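PDB 1B9B: protein (triosephosphate isomerase) from Thermotoga maritima, which catalyses the interconversion of dihydroxyacetone phosphate and glyceraldehyde 3-phosphate, an isomerase step of glycolysis, in a TIM-barrel fold. Local coordinates for residues S80-Q85 against L118-T123; I60-Q65 against I87-V92. All coordinates share one frame; numbering follows the deposited sequence.

Interactions 1 and 2 lie side by side in one sector of the TIM barrel, their centres about 9 Å apart. Interaction 2 is the more buried: strand 61-64 pairs with strand 91-94, and backbone hydrogen bonds between them are backed by aliphatic side chains, with charge confined to the Lys61-Glu90 end. Interaction 1 is looser and partly exposed, joining helix 81-87 to the turn after helix 107-119 through aliphatic contacts, with no hydrogen bond across it. Helix 81-87 and strand 91-94 tie the two together: Met122 packs on Val89 and Val92, and Thr123 begins the strand that pairs with 91-94 on its other edge.

Interaction 1 (S80-Q85 against L118-T123); sequences SPLMLQ and LEKGMT
The outer helical layer of the TIM barrel is joined here, where the start of helix 81-87 meets the Schellman turn that ends helix 107-119. Lys120, the first residue to leave that helix, carries most of the contact. Its CG rests on Pro81 CB at 3.6 Å, and its chain, bent at chi2 (-63°) and again at chi4, brings CE against Leu82 CD1, also at 3.6 Å. Gln85 crosses this chain at about a right angle. With CG anti to the backbone N (chi1 174°), it reaches over until OE1 lies 3.6 Å from Lys120 CD; NE2 comes near the Lys120 carbonyl, but the angle is too poor for a hydrogen bond. Toward the barrel interior, Met122 sets its methyl CE against Leu84 CB, 4.2 Å away. Lys120 NZ forms a salt bridge with Asp71, so an alanine here would probably leave that carboxylate without its mate and Pro81 and Leu82 without their aliphatic cover. Within its own segment, Ser80 N-caps helix 81-87, OG accepting from Met83 N (3.2 Å) and weakly from Leu82 N. Ser80 touches Met13 and Met83 touches Thr46, both of the second subunit. Inward, Leu84 and Met122 both pack on Val92 of strand 91-94.

Interaction 2 (I60-Q65 against I87-V92); sequences IKLGAQ and IGVEYV
Leu62 is the main bump of this parallel strand pair, filling a hollow lined by Ile87, Gly88 and Val89 where helix 81-87 turns into strand 91-94. Its CB sits 3.6 Å from Gly88 O, and its CD1 rests against two methyls, Ile87 CG2 at 3.8 Å and Val89 CG2. The other branch of Val89, CG1, lies anti to its backbone N (chi1 179°) and fills the next hollow, over the Leu62 carbonyl and the Gly63-Ala64 backbone, with Ala64 CB 4.1 Å away. Val92 CG2 borders the same small methyl more loosely. Gly63 pairs with Tyr91, whose ring lies on the other face of the sheet from Ala64 and Val92.

The backbone closes the seam: Leu62 O accepts two N-H groups, from Glu90 N (2.8 Å, 168°) and from Tyr91 N, the latter in the carbonyl plane, and Ala64 N donates to Tyr91 O at 2.8 Å. At one end the extended Lys61 chain runs past the Glu90 carboxylate and brings CD to the edge of the Tyr91 ring, 4.0 Å from CE1. Its NZ pairs mainly with Glu38 of strand 38-42 and makes only a long salt bridge, 3.6 Å, to Glu90 OE2. A water accepts from Leu62 N and donates to Glu90 OE1.

This is the strand pairing of a beta-alpha-beta crossover. Gln65 OE1 accepts a hydrogen bond from Gly77 N of the second subunit. Leu84 of helix 81-87 covers Ala64, Val89 and Val92, and strands 38-42 and 123-128 continue the barrel on either side.

Interaction 1 (S80-Q85 against L118-T123)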
loop_
_atom_site.group_PDB
_atom_site.type_symbol
_atom_site.label_atom_id
_atom_site.label_comp_id
_atom_site.label_asym_id
_atom_site.label_seq_id
_atom_site.Cartn_x
_atom_site.Cartn_y
_atom_site.Cartn_z
ATOM N N SER B 80 -12.223 -0.763 -23.266
ATOM C CA SER B 80 -13.492 -1.311 -22.797
ATOM C C SER B 80 -13.883 -2.571 -23.550
ATOM O O SER B 80 -13.375 -2.848 -24.638
ATOM C CB SER B 80 -14.617 -0.292 -22.956
ATOM O OG SER B 80 -15.222 -0.430 -24.226
ATOM N N PRO B 81 -14.802 -3.357 -22.969
ATOM C CA PRO B 81 -15.286 -4.598 -23.569
ATOM C C PRO B 81 -15.934 -4.337 -24.922
ATOM O O PRO B 81 -15.840 -5.163 -25.828
ATOM C CB PRO B 81 -16.280 -5.105 -22.537
ATOM C CG PRO B 81 -15.683 -4.629 -21.248
ATOM C CD PRO B 81 -15.309 -3.217 -21.592
ATOM N N LEU B 82 -16.582 -3.184 -25.060
ATOM C CA LEU B 82 -17.230 -2.840 -26.318
ATOM C C LEU B 82 -16.204 -2.600 -27.397
ATOM O O LEU B 82 -16.423 -2.944 -28.552
ATOM C CB LEU B 82 -18.075 -1.584 -26.183
ATOM C CG LEU B 82 -19.243 -1.616 -25.209
ATOM C CD1 LEU B 82 -18.733 -1.836 -23.788
ATOM C CD2 LEU B 82 -19.986 -0.299 -25.312
ATOM N N MET B 83 -15.081 -2.000 -27.024
ATOM C CA MET B 83 -14.037 -1.718 -27.998
ATOM C C MET B 83 -13.457 -3.010 -28.550
ATOM O O MET B 83 -13.112 -3.079 -29.728
ATOM C CB MET B 83 -12.936 -0.864 -27.369
ATOM C CG MET B 83 -13.480 0.321 -26.586
ATOM S SD MET B 83 -12.341 1.703 -26.373
ATOM C CE MET B 83 -10.905 0.890 -25.926
ATOM N N LEU B 84 -13.365 -4.027 -27.696
ATOM C CA LEU B 84 -12.837 -5.335 -28.077
ATOM C C LEU B 84 -13.867 -6.137 -28.859
ATOM O O LEU B 84 -13.538 -6.843 -29.816
ATOM C CB LEU B 84 -12.427 -6.118 -26.834
ATOM C CG LEU B 84 -11.156 -5.612 -26.154
ATOM C CD1 LEU B 84 -10.839 -6.445 -24.933
ATOM C CD2 LEU B 84 -10.002 -5.673 -27.135
ATOM N N GLN B 85 -15.123 -6.025 -28.448
ATOM C CA GLN B 85 -16.191 -6.745 -29.123
ATOM C C GLN B 85 -16.399 -6.301 -30.569
ATOM O O GLN B 85 -16.763 -7.110 -31.414
ATOM C CB GLN B 85 -17.495 -6.603 -28.350
ATOM C CG GLN B 85 -18.669 -7.196 -29.075
ATOM C CD GLN B 85 -19.880 -7.301 -28.199
ATOM O OE1 GLN B 85 -20.353 -6.304 -27.652
ATOM N NE2 GLN B 85 -20.399 -8.515 -28.053
ATOM N N LEU B 118 -17.680 -11.633 -19.598
ATOM C CA LEU B 118 -18.805 -12.538 -19.810
ATOM C C LEU B 118 -20.050 -11.824 -20.304
ATOM O O LEU B 118 -20.761 -12.344 -21.152
ATOM C CB LEU B 118 -19.138 -13.286 -18.523
ATOM C CG LEU B 118 -18.084 -14.276 -18.024
ATOM C CD1 LEU B 118 -18.504 -14.847 -16.679
ATOM C CD2 LEU B 118 -17.888 -15.382 -19.057
ATOM N N GLU B 119 -20.322 -10.634 -19.778
ATOM C CA GLU B 119 -21.500 -9.877 -20.197
ATOM C C GLU B 119 -21.574 -9.654 -21.704
ATOM O O GLU B 119 -22.648 -9.738 -22.287
ATOM C CB GLU B 119 -21.559 -8.520 -19.488
ATOM C CG GLU B 119 -21.995 -8.589 -18.045
ATOM C CD GLU B 119 -23.191 -9.501 -17.861
ATOM O OE1 GLU B 119 -22.992 -10.732 -17.745
ATOM O OE2 GLU B 119 -24.332 -8.990 -17.848
ATOM N N LYS B 120 -20.435 -9.368 -22.330
ATOM C CA LYS B 120 -20.385 -9.124 -23.768
ATOM C C LYS B 120 -20.271 -10.393 -24.600
ATOM O O LYS B 120 -20.021 -10.330 -25.802
ATOM C CB LYS B 120 -19.209 -8.204 -24.098
ATOM C CG LYS B 120 -19.325 -6.824 -23.495
ATOM C CD LYS B 120 -20.537 -6.087 -24.033
ATOM C CE LYS B 120 -20.739 -4.764 -23.308
ATOM N NZ LYS B 120 -20.907 -4.949 -21.837
ATOM N N GLY B 121 -20.447 -11.546 -23.968
ATOM C CA GLY B 121 -20.352 -12.803 -24.689
ATOM C C GLY B 121 -18.935 -13.201 -25.066
ATOM O O GLY B 121 -18.729 -13.852 -26.084
ATOM N N MET B 122 -17.949 -12.822 -24.260
ATOM C CA MET B 122 -16.568 -13.174 -24.561
ATOM C C MET B 122 -16.047 -14.158 -23.522
ATOM O O MET B 122 -16.697 -14.379 -22.500
ATOM C CB MET B 122 -15.708 -11.919 -24.591
ATOM C CG MET B 122 -16.334 -10.788 -25.388
ATOM S SD MET B 122 -15.112 -9.643 -26.022
ATOM C CE MET B 122 -14.367 -9.083 -24.509
ATOM N N THR B 123 -14.880 -14.750 -23.764
ATOM C CA THR B 123 -14.346 -15.724 -22.820
ATOM C C THR B 123 -13.199 -15.248 -21.943
ATOM O O THR B 123 -12.128 -14.888 -22.430
ATOM C CB THR B 123 -13.900 -17.006 -23.542
ATOM O OG1 THR B 123 -15.011 -17.560 -24.257
ATOM C CG2 THR B 123 -13.397 -18.030 -22.541
#

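Interaction 2 (I60-Q65 against I87-V92)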
loop_
_atom_site.group_PDB
_atom_site.type_symbol
_atom_site.label_atom_id
_atom_site.label_comp_id
_atom_site.label_asym_id
_atom_site.label_seq_id
_atom_site.Cartn_x
_atom_site.Cartn_y
_atom_site.Cartn_z
ATOM N N ILE B 60 -8.432 -19.517 -36.743
ATOM C CA ILE B 60 -7.771 -18.959 -35.566
ATOM C C ILE B 60 -8.594 -17.823 -34.951
ATOM O O ILE B 60 -9.192 -17.019 -35.671
ATOM C CB ILE B 60 -6.367 -18.461 -35.916
ATOM C CG1 ILE B 60 -5.587 -19.608 -36.562
ATOM C CG2 ILE B 60 -5.662 -17.950 -34.661
ATOM C CD1 ILE B 60 -4.096 -19.350 -36.721
ATOM N N LYS B 61 -8.627 -17.766 -33.619
ATOM C CA LYS B 61 -9.407 -16.754 -32.909
ATOM C C LYS B 61 -8.623 -15.615 -32.260
ATOM O O LYS B 61 -7.470 -15.777 -31.838
ATOM C CB LYS B 61 -10.298 -17.435 -31.871
ATOM C CG LYS B 61 -11.282 -18.390 -32.496
ATOM C CD LYS B 61 -12.291 -18.907 -31.504
ATOM C CE LYS B 61 -13.343 -19.756 -32.214
ATOM N NZ LYS B 61 -14.386 -20.277 -31.283
ATOM N N LEU B 62 -9.284 -14.462 -32.180
ATOM C CA LEU B 62 -8.713 -13.242 -31.621
ATOM C C LEU B 62 -8.841 -13.124 -30.106
ATOM O O LEU B 62 -9.904 -13.369 -29.542
ATOM C CB LEU B 62 -9.394 -12.028 -32.248
ATOM C CG LEU B 62 -8.519 -10.965 -32.905
ATOM C CD1 LEU B 62 -9.332 -9.675 -32.995
ATOM C CD2 LEU B 62 -7.230 -10.755 -32.115
ATOM N N GLY B 63 -7.762 -12.714 -29.452
ATOM C CA GLY B 63 -7.809 -12.548 -28.014
ATOM C C GLY B 63 -7.014 -11.342 -27.542
ATOM O O GLY B 63 -5.959 -11.042 -28.102
ATOM N N ALA B 64 -7.515 -10.653 -26.516
ATOM C CA ALA B 64 -6.840 -9.481 -25.950
ATOM C C ALA B 64 -6.093 -9.849 -24.668
ATOM O O ALA B 64 -6.398 -10.851 -24.026
ATOM C CB ALA B 64 -7.848 -8.384 -25.670
ATOM N N GLN B 65 -5.120 -9.029 -24.297
ATOM C CA GLN B 65 -4.307 -9.279 -23.109
ATOM C C GLN B 65 -4.797 -8.601 -21.835
ATOM O O GLN B 65 -4.183 -8.749 -20.772
ATOM C CB GLN B 65 -2.869 -8.842 -23.370
ATOM C CG GLN B 65 -2.152 -9.666 -24.416
ATOM C CD GLN B 65 -0.858 -9.022 -24.860
ATOM O OE1 GLN B 65 -0.111 -8.471 -24.044
ATOM N NE2 GLN B 65 -0.577 -9.092 -26.162
ATOM N N ILE B 87 -14.070 -5.190 -32.741
ATOM C CA ILE B 87 -12.982 -5.798 -33.508
ATOM C C ILE B 87 -13.144 -7.304 -33.669
ATOM O O ILE B 87 -12.468 -7.919 -34.489
ATOM C CB ILE B 87 -11.609 -5.554 -32.837
ATOM C CG1 ILE B 87 -11.401 -4.055 -32.595
ATOM C CG2 ILE B 87 -10.490 -6.150 -33.706
ATOM C CD1 ILE B 87 -10.116 -3.722 -31.865
ATOM N N GLY B 88 -14.026 -7.905 -32.877
ATOM C CA GLY B 88 -14.229 -9.338 -32.975
ATOM C C GLY B 88 -13.306 -10.173 -32.100
ATOM O O GLY B 88 -12.845 -11.236 -32.508
ATOM N N VAL B 89 -13.020 -9.687 -30.897
ATOM C CA VAL B 89 -12.170 -10.412 -29.959
ATOM C C VAL B 89 -13.081 -11.440 -29.283
ATOM O O VAL B 89 -14.235 -11.136 -28.973
ATOM C CB VAL B 89 -11.581 -9.453 -28.895
ATOM C CG1 VAL B 89 -10.720 -10.213 -27.903
ATOM C CG2 VAL B 89 -10.763 -8.376 -29.572
ATOM N N GLU B 90 -12.581 -12.655 -29.074
ATOM C CA GLU B 90 -13.379 -13.699 -28.433
ATOM C C GLU B 90 -12.852 -14.085 -27.053
ATOM O O GLU B 90 -13.609 -14.502 -26.179
ATOM C CB GLU B 90 -13.447 -14.938 -29.328
ATOM C CG GLU B 90 -14.446 -14.808 -30.465
ATOM C CD GLU B 90 -14.482 -16.031 -31.361
ATOM O OE1 GLU B 90 -13.552 -16.199 -32.176
ATOM O OE2 GLU B 90 -15.436 -16.829 -31.244
ATOM N N TYR B 91 -11.549 -13.937 -26.864
ATOM C CA TYR B 91 -10.928 -14.272 -25.597
ATOM C C TYR B 91 -10.201 -13.087 -25.009
ATOM O O TYR B 91 -9.655 -12.258 -25.736
ATOM C CB TYR B 91 -9.942 -15.427 -25.770
ATOM C CG TYR B 91 -10.612 -16.740 -26.078
ATOM C CD1 TYR B 91 -11.099 -17.018 -27.359
ATOM C CD2 TYR B 91 -10.798 -17.693 -25.079
ATOM C CE1 TYR B 91 -11.758 -18.216 -27.632
ATOM C CE2 TYR B 91 -11.454 -18.890 -25.343
ATOM C CZ TYR B 91 -11.933 -19.146 -26.615
ATOM O OH TYR B 91 -12.594 -20.328 -26.861
ATOM N N VAL B 92 -10.202 -13.016 -23.683
ATOM C CA VAL B 92 -9.531 -11.950 -22.972
ATOM C C VAL B 92 -8.789 -12.535 -21.782
ATOM O O VAL B 92 -9.399 -13.154 -20.904
ATOM C CB VAL B 92 -10.524 -10.908 -22.430
ATOM C CG1 VAL B 92 -9.784 -9.906 -21.597
ATOM C CG2 VAL B 92 -11.248 -10.225 -23.560
HETATM O O HOH W 1 -11.711 -14.234 -33.404
#